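Local coordinates for protein putative glycosylhydrolase (Parabacteroides distasonis, PDB 3S5Q) that probably hydrolyses glycosidic substrates, as a member of the 3-keto-disaccharide hydrolase family with a concanavalin A-like fold, at residues 38-48 with 195-206; 111-120 with 170-180. All coordinates share one frame; numbering follows the deposited sequence. Where two conformers were deposited one is given.

Contact 1: 38-48 with 195-206; sequences WTFKNGILTAT and LQGKHGESNIWF
L45 and F206 pair through both of their backbone groups: L45 N to F206 O and F206 N to L45 O are each 2.8 Å long and nearly straight (167°). This hydrogen-bonded antiparallel pair joins strand 44-47 to strand 204-213. One residue on, T46 swings OG1 anti to its own backbone N (chi1 -173°), which lets the hydroxyl donate to I204 O at 2.9 Å, tilted 25° from the carbonyl plane. The W205 side chain lies beside T46, pointing the same way, and its ring edge meets CG2 of I44 through CD1 at 3.8 Å.

On the other face of the sheet F206 can be followed outward. Its CB rests against CB of L45; CD1 passes near L45 O and CZ3 of W38; CE1 meets CH2 of W38 at 4.1 Å. One face of the ring is covered over its centre by CD1 of L195, which also touches CD2 of L45 at 3.7 Å. The W38 indole carries A47 CB over one face and brings CZ2 to 3.4 Å from L195 O, while NE1 is hydrogen-bonded to Q51 O. Beyond the strand pairing, the extended K198 chain lays CD against T48 O. Segment 38-48 is a beta hairpin closed by a type I' turn from K41 to I44; its strand 44-47 pairs with strand 204-213 in an antiparallel sheet of the concanavalin A-like fold.

Contact 2: 111-120 with 170-180; sequences YWRCGSIYGH and NPDGTEIPEWL. With EDO (1,2-ethanediol), chain F; EDO (1,2-ethanediol), chain H.
Y111 and N170 supply the direct hydrogen bonds that join the two loops. The phenol OH of Y111 donates to E175 O at 2.7 Å, in the carbonyl plane and on a lone pair. N170 ND2 gives one N-H to G119 O at 3.2 Å and the other to T174 OG1, both partners lying close to the amide plane; with OD1 taken by W164 NE1, the amide is fixed in rotation. T174 OG1 in turn donates to the syn lone pair of D172 OD1, which also receives T174 N in an Asx turn.

Water adds two bridges. One links W112 NE1 to E175 O, and a second joins H120 NE2 to L180 O; both lie in the plane of the ring they serve. H120 is steadied from its other nitrogen, ND1 donating to Y118 O at 2.8 Å, and Y184 stacks on its ring.

Among the aromatic groups, W179 turns its edge toward the face of W112 in an offset edge-to-face pair, planes at 78° and CH2 atoms 3.7 Å apart. The Y118 hydroxyl lies at the W179 edge and over one face of W112. P177 CB covers a W179 face, and P177 CD packs on G119 CA at 3.5 Å, where glycine has no side chain to intervene. CD1 of L180 reaches the H120 ring edge, and I176 CG2 comes within 3.6 Å of H120 NE2.

Both segments are loops: 111-120 runs between strands 93-98 and 135-143, with Y118 and S116 touching Q96, and 170-180 between strands 154-160 and 192-195.

How the contacts relate
Both contacts lie in the same chain, their centres about 24 Å apart and their nearest atoms about 7 Å apart, without touching. In sequence the order is 38-48, 111-120, 170-180, 195-206, so contact 2 falls wholly between the two halves of contact 1. Contact 1 belongs to strand pairing in the eight-stranded sheet, and L195 ends strand 192-195 of the five-stranded one. Contact 2 joins loops alone: along the chain they are flanked by strands 93-98 and 192-195 of the five-stranded sheet and by strands 135-143 and 154-160 of the eight-stranded one. Each loop therefore connects the two sheets, so one contact builds sheet and the other ties together connecting loops.

Contact 1: 38-48 with 195-206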
loop_
_atom_site.group_PDB
_atom_site.type_symbol
_atom_site.label_atom_id
_atom_site.label_comp_id
_atom_site.label_asym_id
_atom_site.label_seq_id
_atom_site.Cartn_x
_atom_site.Cartn_y
_atom_site.Cartn_z
ATOM N N TRP A 38 14.106 -8.410 -5.132
ATOM C CA TRP A 38 12.979 -8.151 -6.009
ATOM C C TRP A 38 13.240 -8.643 -7.415
ATOM O O TRP A 38 14.308 -8.380 -7.981
ATOM C CB TRP A 38 12.665 -6.654 -6.043
ATOM C CG TRP A 38 12.131 -6.194 -4.746
ATOM C CD1 TRP A 38 12.857 -5.821 -3.660
ATOM C CD2 TRP A 38 10.753 -6.075 -4.371
ATOM N NE1 TRP A 38 12.041 -5.489 -2.630
ATOM C CE2 TRP A 38 10.734 -5.590 -3.044
ATOM C CE3 TRP A 38 9.536 -6.304 -5.035
ATOM C CZ2 TRP A 38 9.546 -5.353 -2.348
ATOM C CZ3 TRP A 38 8.336 -6.062 -4.346
ATOM C CH2 TRP A 38 8.364 -5.587 -3.003
ATOM N N THR A 39 12.265 -9.355 -7.974
ATOM C CA THR A 39 12.276 -9.693 -9.395
ATOM C C THR A 39 10.966 -9.255 -10.040
ATOM O O THR A 39 9.941 -9.206 -9.383
ATOM C CB THR A 39 12.443 -11.191 -9.615
ATOM O OG1 THR A 39 11.422 -11.876 -8.879
ATOM C CG2 THR A 39 13.869 -11.675 -9.153
ATOM N N PHE A 40 11.019 -8.974 -11.341
ATOM C CA PHE A 40 9.857 -8.570 -12.134
ATOM C C PHE A 40 9.877 -9.528 -13.304
ATOM O O PHE A 40 10.651 -9.349 -14.234
ATOM C CB PHE A 40 10.027 -7.115 -12.596
ATOM C CG PHE A 40 8.766 -6.446 -13.112
ATOM C CD1 PHE A 40 7.493 -6.936 -12.829
ATOM C CD2 PHE A 40 8.877 -5.260 -13.828
ATOM C CE1 PHE A 40 6.360 -6.281 -13.291
ATOM C CE2 PHE A 40 7.754 -4.583 -14.292
ATOM C CZ PHE A 40 6.490 -5.096 -14.024
ATOM N N LYS A 41 9.089 -10.581 -13.230
ATOM C CA LYS A 41 9.181 -11.633 -14.209
ATOM C C LYS A 41 7.749 -11.986 -14.607
ATOM O O LYS A 41 6.885 -12.113 -13.737
ATOM C CB LYS A 41 9.959 -12.810 -13.591
ATOM C CG LYS A 41 10.076 -14.048 -14.454
ATOM C CD LYS A 41 10.753 -15.205 -13.681
ATOM C CE LYS A 41 10.442 -16.556 -14.322
ATOM N NZ LYS A 41 10.930 -17.709 -13.503
ATOM N N ASN A 42 7.493 -12.063 -15.917
ATOM C CA ASN A 42 6.183 -12.481 -16.477
ATOM C C ASN A 42 5.068 -11.572 -16.018
ATOM O O ASN A 42 3.960 -12.047 -15.692
ATOM C CB ASN A 42 5.850 -13.934 -16.102
ATOM C CG ASN A 42 6.800 -14.944 -16.743
ATOM O OD1 ASN A 42 7.151 -14.825 -17.931
ATOM N ND2 ASN A 42 7.232 -15.941 -15.961
ATOM N N GLY A 43 5.404 -10.284 -15.953
ATOM C CA GLY A 43 4.533 -9.234 -15.473
ATOM C C GLY A 43 4.322 -9.040 -13.966
ATOM O O GLY A 43 3.586 -8.132 -13.576
ATOM N N ILE A 44 4.953 -9.884 -13.147
ATOM C CA ILE A 44 4.662 -9.997 -11.715
ATOM C C ILE A 44 5.874 -9.564 -10.864
ATOM O O ILE A 44 6.984 -10.059 -11.038
ATOM C CB ILE A 44 4.326 -11.458 -11.297
ATOM C CG1 ILE A 44 3.194 -12.063 -12.172
ATOM C CG2 ILE A 44 3.989 -11.539 -9.789
ATOM C CD1 ILE A 44 1.926 -11.150 -12.311
ATOM N N LEU A 45 5.636 -8.670 -9.930
ATOM C CA LEU A 45 6.707 -8.159 -9.069
ATOM C C LEU A 45 6.635 -8.867 -7.705
ATOM O O LEU A 45 5.582 -8.934 -7.089
ATOM C CB LEU A 45 6.526 -6.662 -8.923
ATOM C CG LEU A 45 7.599 -5.813 -8.238
ATOM C CD1 LEU A 45 8.961 -5.928 -8.950
ATOM C CD2 LEU A 45 7.087 -4.374 -8.221
ATOM N N THR A 46 7.745 -9.424 -7.249
ATOM C CA THR A 46 7.753 -10.141 -5.996
ATOM C C THR A 46 9.105 -10.020 -5.293
ATOM O O THR A 46 10.130 -9.772 -5.931
ATOM C CB THR A 46 7.345 -11.633 -6.200
ATOM O OG1 THR A 46 7.217 -12.261 -4.930
ATOM C CG2 THR A 46 8.346 -12.348 -7.000
ATOM N N ALA A 47 9.055 -10.172 -3.970
ATOM C CA ALA A 47 10.183 -9.983 -3.066
ATOM C C ALA A 47 10.402 -11.294 -2.278
ATOM O O ALA A 47 9.438 -11.967 -1.923
ATOM C CB ALA A 47 9.892 -8.794 -2.116
ATOM N N THR A 48 11.646 -11.677 -2.028
ATOM C CA THR A 48 11.899 -12.887 -1.206
ATOM C C THR A 48 12.515 -12.585 0.199
ATOM O O THR A 48 12.880 -13.487 0.948
ATOM C CB THR A 48 12.703 -13.919 -2.004
ATOM O OG1 THR A 48 13.839 -13.275 -2.600
ATOM C CG2 THR A 48 11.794 -14.604 -3.106
ATOM N N LEU A 195 7.162 -0.232 -2.148
ATOM C CA LEU A 195 6.513 -1.446 -1.713
ATOM C C LEU A 195 7.384 -2.152 -0.659
ATOM O O LEU A 195 8.571 -2.436 -0.885
ATOM C CB LEU A 195 6.302 -2.370 -2.895
ATOM C CG LEU A 195 5.662 -1.746 -4.106
ATOM C CD1 LEU A 195 5.612 -2.807 -5.185
ATOM C CD2 LEU A 195 4.244 -1.142 -3.755
ATOM N N GLN A 196 6.792 -2.417 0.504
ATOM C CA GLN A 196 7.479 -3.167 1.529
ATOM C C GLN A 196 7.720 -4.565 0.948
ATOM O O GLN A 196 6.957 -5.022 0.124
ATOM C CB GLN A 196 6.656 -3.233 2.824
ATOM C CG GLN A 196 7.478 -3.747 4.037
ATOM C CD GLN A 196 6.687 -3.858 5.368
ATOM O OE1 GLN A 196 5.497 -3.492 5.468
ATOM N NE2 GLN A 196 7.373 -4.357 6.397
ATOM N N GLY A 197 8.794 -5.211 1.353
ATOM C CA GLY A 197 9.008 -6.608 0.978
ATOM C C GLY A 197 8.195 -7.562 1.852
ATOM O O GLY A 197 7.179 -7.210 2.462
ATOM N N LYS A 198 8.682 -8.783 1.887
ATOM C CA LYS A 198 8.114 -9.902 2.614
ATOM C C LYS A 198 8.427 -9.756 4.133
ATOM O O LYS A 198 9.487 -10.190 4.605
ATOM C CB LYS A 198 8.801 -11.133 1.996
ATOM C CG LYS A 198 8.285 -12.514 2.269
ATOM C CD LYS A 198 9.374 -13.511 1.791
ATOM C CE LYS A 198 9.046 -14.982 2.082
ATOM N NZ LYS A 198 9.944 -15.930 1.339
ATOM N N HIS A 199 7.518 -9.141 4.890
ATOM C CA HIS A 199 7.706 -8.930 6.351
ATOM C C HIS A 199 7.278 -10.173 7.164
ATOM O O HIS A 199 7.559 -10.274 8.365
ATOM C CB HIS A 199 6.929 -7.676 6.799
ATOM C CG HIS A 199 7.263 -7.178 8.178
ATOM N ND1 HIS A 199 8.491 -6.639 8.509
ATOM C CD2 HIS A 199 6.490 -7.056 9.286
ATOM C CE1 HIS A 199 8.471 -6.248 9.771
ATOM N NE2 HIS A 199 7.265 -6.478 10.262
ATOM N N GLY A 200 6.591 -11.106 6.500
ATOM C CA GLY A 200 6.266 -12.410 7.086
ATOM C C GLY A 200 7.174 -13.471 6.503
ATOM O O GLY A 200 8.191 -13.150 5.888
ATOM N N GLU A 201 6.834 -14.735 6.736
ATOM C CA GLU A 201 7.495 -15.848 6.050
ATOM C C GLU A 201 6.709 -16.247 4.806
ATOM O O GLU A 201 7.103 -17.142 4.086
ATOM C CB GLU A 201 7.693 -17.061 6.980
ATOM C CG GLU A 201 9.010 -17.017 7.819
ATOM C CD GLU A 201 9.424 -18.393 8.347
ATOM O OE1 GLU A 201 8.876 -19.423 7.869
ATOM O OE2 GLU A 201 10.309 -18.452 9.235
ATOM N N SER A 202 5.598 -15.562 4.542
ATOM C CA SER A 202 4.840 -15.809 3.319
ATOM C C SER A 202 4.968 -14.670 2.305
ATOM O O SER A 202 5.234 -13.476 2.628
ATOM C CB SER A 202 3.375 -16.068 3.639
ATOM O OG SER A 202 2.938 -15.105 4.574
ATOM N N ASN A 203 4.739 -15.073 1.067
ATOM C CA ASN A 203 5.056 -14.254 -0.078
ATOM C C ASN A 203 3.998 -13.227 -0.440
ATOM O O ASN A 203 2.818 -13.422 -0.186
ATOM C CB ASN A 203 5.337 -15.151 -1.263
ATOM C CG ASN A 203 6.640 -15.875 -1.119
ATOM O OD1 ASN A 203 7.677 -15.292 -0.745
ATOM N ND2 ASN A 203 6.601 -17.159 -1.374
ATOM N N ILE A 204 4.463 -12.141 -1.048
ATOM C CA ILE A 204 3.604 -11.093 -1.587
ATOM C C ILE A 204 3.893 -10.982 -3.087
ATOM O O ILE A 204 5.049 -11.018 -3.471
ATOM C CB ILE A 204 3.846 -9.692 -0.856
ATOM C CG1 ILE A 204 2.892 -8.636 -1.367
ATOM C CG2 ILE A 204 5.307 -9.159 -1.000
ATOM C CD1 ILE A 204 1.451 -8.898 -1.107
ATOM N N TRP A 205 2.854 -10.840 -3.918
ATOM C CA TRP A 205 3.035 -10.596 -5.367
ATOM C C TRP A 205 2.289 -9.329 -5.745
ATOM O O TRP A 205 1.173 -9.112 -5.265
ATOM C CB TRP A 205 2.519 -11.774 -6.219
ATOM C CG TRP A 205 3.182 -13.074 -5.932
ATOM C CD1 TRP A 205 4.276 -13.589 -6.568
ATOM C CD2 TRP A 205 2.797 -14.041 -4.943
ATOM N NE1 TRP A 205 4.613 -14.795 -6.020
ATOM C CE2 TRP A 205 3.717 -15.108 -5.027
ATOM C CE3 TRP A 205 1.770 -14.108 -3.992
ATOM C CZ2 TRP A 205 3.632 -16.255 -4.203
ATOM C CZ3 TRP A 205 1.680 -15.275 -3.164
ATOM C CH2 TRP A 205 2.612 -16.314 -3.286
ATOM N N PHE A 206 2.896 -8.513 -6.605
ATOM C CA PHE A 206 2.248 -7.292 -7.138
ATOM C C PHE A 206 2.179 -7.362 -8.662
ATOM O O PHE A 206 3.017 -8.021 -9.294
ATOM C CB PHE A 206 3.057 -6.047 -6.783
ATOM C CG PHE A 206 3.138 -5.765 -5.324
ATOM C CD1 PHE A 206 4.184 -6.288 -4.541
ATOM C CD2 PHE A 206 2.197 -4.942 -4.712
ATOM C CE1 PHE A 206 4.275 -5.978 -3.150
ATOM C CE2 PHE A 206 2.289 -4.631 -3.336
ATOM C CZ PHE A 206 3.315 -5.134 -2.566
#

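Contact 2: 111-120 with 170-180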
loop_
_atom_site.group_PDB
_atom_site.type_symbol
_atom_site.label_atom_id
_atom_site.label_comp_id
_atom_site.label_asym_id
_atom_site.label_seq_id
_atom_site.Cartn_x
_atom_site.Cartn_y
_atom_site.Cartn_z
ATOM N N TYR A 111 -6.855 -1.208 13.194
ATOM C CA TYR A 111 -6.127 -0.161 12.443
ATOM C C TYR A 111 -4.663 -0.538 12.160
ATOM O O TYR A 111 -3.862 0.297 11.714
ATOM C CB TYR A 111 -6.289 1.205 13.105
ATOM C CG TYR A 111 -5.846 1.301 14.537
ATOM C CD1 TYR A 111 -6.656 0.822 15.605
ATOM C CD2 TYR A 111 -4.626 1.873 14.845
ATOM C CE1 TYR A 111 -6.249 0.985 16.946
ATOM C CE2 TYR A 111 -4.207 2.002 16.152
ATOM C CZ TYR A 111 -5.011 1.576 17.196
ATOM O OH TYR A 111 -4.526 1.735 18.457
ATOM N N TRP A 112 -4.353 -1.820 12.403
ATOM C CA TRP A 112 -3.125 -2.491 11.920
ATOM C C TRP A 112 -3.361 -3.414 10.701
ATOM O O TRP A 112 -2.403 -3.883 10.101
ATOM C CB TRP A 112 -2.507 -3.342 13.033
ATOM C CG TRP A 112 -1.859 -2.560 14.218
ATOM C CD1 TRP A 112 -2.220 -1.312 14.728
ATOM C CD2 TRP A 112 -0.794 -3.027 15.040
ATOM N NE1 TRP A 112 -1.426 -0.994 15.802
ATOM C CE2 TRP A 112 -0.546 -2.037 16.020
ATOM C CE3 TRP A 112 0.010 -4.180 15.023
ATOM C CZ2 TRP A 112 0.458 -2.187 16.989
ATOM C CZ3 TRP A 112 0.985 -4.326 15.993
ATOM C CH2 TRP A 112 1.216 -3.313 16.942
ATOM N N ARG A 113 -4.622 -3.657 10.324
ATOM C CA ARG A 113 -4.960 -4.661 9.313
ATOM C C ARG A 113 -4.996 -4.107 7.879
ATOM O O ARG A 113 -4.809 -2.891 7.645
ATOM C CB ARG A 113 -6.290 -5.303 9.710
ATOM C CG ARG A 113 -6.265 -5.948 11.085
ATOM C CD ARG A 113 -7.596 -6.599 11.413
ATOM N NE ARG A 113 -7.691 -6.969 12.819
ATOM C CZ ARG A 113 -8.826 -7.136 13.493
ATOM N NH1 ARG A 113 -9.998 -6.976 12.883
ATOM N NH2 ARG A 113 -8.785 -7.474 14.772
ATOM N N CYS A 114 -5.201 -5.002 6.914
ATOM C CA CYS A 114 -5.163 -4.640 5.465
ATOM C C CYS A 114 -5.902 -3.370 5.068
ATOM O O CYS A 114 -7.071 -3.188 5.424
ATOM C CB CYS A 114 -5.699 -5.800 4.630
ATOM S SG CYS A 114 -5.111 -5.709 2.951
ATOM N N GLY A 115 -5.230 -2.483 4.314
ATOM C CA GLY A 115 -5.879 -1.256 3.857
ATOM C C GLY A 115 -5.798 -0.100 4.831
ATOM O O GLY A 115 -6.137 1.052 4.487
ATOM N N SER A 116 -5.327 -0.377 6.050
ATOM C CA SER A 116 -5.228 0.674 7.054
ATOM C C SER A 116 -4.113 1.635 6.672
ATOM O O SER A 116 -3.139 1.256 5.997
ATOM C CB SER A 116 -4.949 0.089 8.444
ATOM O OG SER A 116 -3.712 -0.595 8.477
ATOM N N ILE A 117 -4.255 2.887 7.106
ATOM C CA ILE A 117 -3.127 3.794 7.223
ATOM C C ILE A 117 -2.556 3.273 8.529
ATOM O O ILE A 117 -3.095 3.517 9.620
ATOM C CB ILE A 117 -3.580 5.242 7.306
ATOM C CG1 ILE A 117 -4.231 5.657 5.971
ATOM C CG2 ILE A 117 -2.404 6.203 7.686
ATOM C CD1 ILE A 117 -5.035 6.927 6.053
ATOM N N TYR A 118 -1.547 2.431 8.397
ATOM C CA TYR A 118 -1.071 1.551 9.471
ATOM C C TYR A 118 -0.862 2.319 10.796
ATOM O O TYR A 118 -0.160 3.310 10.822
ATOM C CB TYR A 118 0.237 0.850 9.028
ATOM C CG TYR A 118 0.805 -0.049 10.075
ATOM C CD1 TYR A 118 0.239 -1.291 10.313
ATOM C CD2 TYR A 118 1.903 0.341 10.852
ATOM C CE1 TYR A 118 0.706 -2.116 11.272
ATOM C CE2 TYR A 118 2.414 -0.525 11.851
ATOM C CZ TYR A 118 1.803 -1.751 12.047
ATOM O OH TYR A 118 2.264 -2.642 13.008
ATOM N N GLY A 119 -1.493 1.834 11.870
ATOM C CA GLY A 119 -1.299 2.386 13.228
ATOM C C GLY A 119 -2.060 3.679 13.503
ATOM O O GLY A 119 -2.045 4.167 14.654
ATOM N N HIS A 120 -2.769 4.198 12.485
ATOM C CA HIS A 120 -3.479 5.468 12.555
ATOM C C HIS A 120 -4.983 5.419 12.241
ATOM O O HIS A 120 -5.780 6.090 12.912
ATOM C CB HIS A 120 -2.784 6.534 11.630
ATOM C CG HIS A 120 -1.353 6.813 12.031
ATOM N ND1 HIS A 120 -0.328 5.896 11.845
ATOM C CD2 HIS A 120 -0.788 7.893 12.641
ATOM C CE1 HIS A 120 0.800 6.400 12.328
ATOM N NE2 HIS A 120 0.554 7.624 12.798
ATOM N N ASN A 170 -4.183 8.719 18.359
ATOM C CA ASN A 170 -5.128 8.940 17.265
ATOM C C ASN A 170 -6.261 9.868 17.716
ATOM O O ASN A 170 -6.538 9.965 18.929
ATOM C CB ASN A 170 -5.648 7.594 16.739
ATOM C CG ASN A 170 -4.555 6.771 16.045
ATOM O OD1 ASN A 170 -3.834 7.312 15.214
ATOM N ND2 ASN A 170 -4.423 5.463 16.388
ATOM N N PRO A 171 -6.916 10.588 16.772
ATOM C CA PRO A 171 -8.033 11.488 17.187
ATOM C C PRO A 171 -9.067 10.801 18.087
ATOM O O PRO A 171 -9.631 11.448 18.967
ATOM C CB PRO A 171 -8.648 11.923 15.846
ATOM C CG PRO A 171 -7.437 11.988 14.925
ATOM C CD PRO A 171 -6.501 10.850 15.377
ATOM N N ASP A 172 -9.268 9.494 17.887
ATOM C CA ASP A 172 -10.210 8.680 18.688
ATOM C C ASP A 172 -9.695 8.153 20.033
ATOM O O ASP A 172 -10.402 7.422 20.740
ATOM C CB ASP A 172 -10.708 7.496 17.871
ATOM C CG ASP A 172 -9.669 6.366 17.736
ATOM O OD1 ASP A 172 -8.470 6.531 18.032
ATOM O OD2 ASP A 172 -10.081 5.310 17.254
ATOM N N GLY A 173 -8.482 8.546 20.389
ATOM C CA GLY A 173 -7.887 8.233 21.687
ATOM C C GLY A 173 -7.041 6.963 21.751
ATOM O O GLY A 173 -6.374 6.724 22.755
ATOM N N THR A 174 -7.080 6.176 20.685
ATOM C CA THR A 174 -6.312 4.975 20.569
ATOM C C THR A 174 -4.810 5.246 20.318
ATOM O O THR A 174 -4.413 6.291 19.845
ATOM C CB THR A 174 -6.882 4.055 19.453
ATOM O OG1 THR A 174 -6.724 4.670 18.157
ATOM C CG2 THR A 174 -8.355 3.681 19.723
ATOM N N GLU A 175 -3.996 4.258 20.670
ATOM C CA GLU A 175 -2.529 4.354 20.603
ATOM C C GLU A 175 -1.995 4.300 19.196
ATOM O O GLU A 175 -2.457 3.527 18.371
ATOM C CB GLU A 175 -1.869 3.188 21.380
ATOM C CG GLU A 175 -1.813 3.361 22.913
ATOM C CD GLU A 175 -0.936 4.504 23.367
ATOM O OE1 GLU A 175 -0.189 5.033 22.533
ATOM O OE2 GLU A 175 -0.987 4.880 24.555
ATOM N N ILE A 176 -0.983 5.110 18.963
ATOM C CA ILE A 176 -0.199 5.053 17.747
ATOM C C ILE A 176 1.045 4.221 18.115
ATOM O O ILE A 176 1.554 4.348 19.208
ATOM C CB ILE A 176 0.167 6.457 17.270
ATOM C CG1 ILE A 176 -1.128 7.214 16.884
ATOM C CG2 ILE A 176 1.196 6.402 16.081
ATOM C CD1 ILE A 176 -0.865 8.711 16.389
ATOM N N PRO A 177 1.483 3.309 17.226
ATOM C CA PRO A 177 2.698 2.562 17.544
ATOM C C PRO A 177 3.865 3.470 17.896
ATOM O O PRO A 177 4.041 4.534 17.267
ATOM C CB PRO A 177 2.968 1.732 16.274
ATOM C CG PRO A 177 1.601 1.554 15.661
ATOM C CD PRO A 177 0.885 2.872 15.942
ATOM N N GLU A 178 4.610 3.053 18.923
ATOM C CA GLU A 178 5.714 3.843 19.506
ATOM C C GLU A 178 6.750 4.250 18.469
ATOM O O GLU A 178 7.369 5.324 18.569
ATOM C CB GLU A 178 6.446 3.064 20.622
ATOM N N TRP A 179 6.929 3.374 17.480
ATOM C CA TRP A 179 7.921 3.531 16.426
ATOM C C TRP A 179 7.447 4.424 15.244
ATOM O O TRP A 179 8.180 4.580 14.262
ATOM C CB TRP A 179 8.375 2.118 15.947
ATOM C CG TRP A 179 7.302 1.273 15.329
ATOM C CD1 TRP A 179 6.946 1.231 14.000
ATOM C CD2 TRP A 179 6.466 0.314 15.990
ATOM N NE1 TRP A 179 5.906 0.347 13.809
ATOM C CE2 TRP A 179 5.601 -0.244 15.004
ATOM C CE3 TRP A 179 6.323 -0.086 17.314
ATOM C CZ2 TRP A 179 4.626 -1.192 15.305
ATOM C CZ3 TRP A 179 5.339 -1.089 17.617
ATOM C CH2 TRP A 179 4.523 -1.615 16.628
ATOM N N LEU A 180 6.231 4.997 15.350
ATOM C CA LEU A 180 5.695 5.956 14.384
ATOM C C LEU A 180 5.397 7.287 15.115
ATOM O O LEU A 180 4.227 7.633 15.327
ATOM C CB LEU A 180 4.419 5.404 13.709
ATOM C CG LEU A 180 4.523 4.036 12.999
ATOM C CD1 LEU A 180 3.119 3.573 12.487
ATOM C CD2 LEU A 180 5.559 4.096 11.867
HETATM C C1 EDO F . -10.490 8.588 13.254
HETATM O O1 EDO F . -10.861 9.819 12.617
HETATM C C2 EDO F . -9.643 9.010 14.429
HETATM O O2 EDO F . -8.924 7.995 15.120
HETATM C C1 EDO H . -5.859 14.459 19.429
HETATM O O1 EDO H . -5.926 14.198 18.049
HETATM C C2 EDO H . -5.217 13.263 20.110
HETATM O O2 EDO H . -6.229 12.310 20.397
HETATM O O HOH W 1 -1.097 1.092 17.843
HETATM O O HOH W 2 2.346 9.218 14.042
#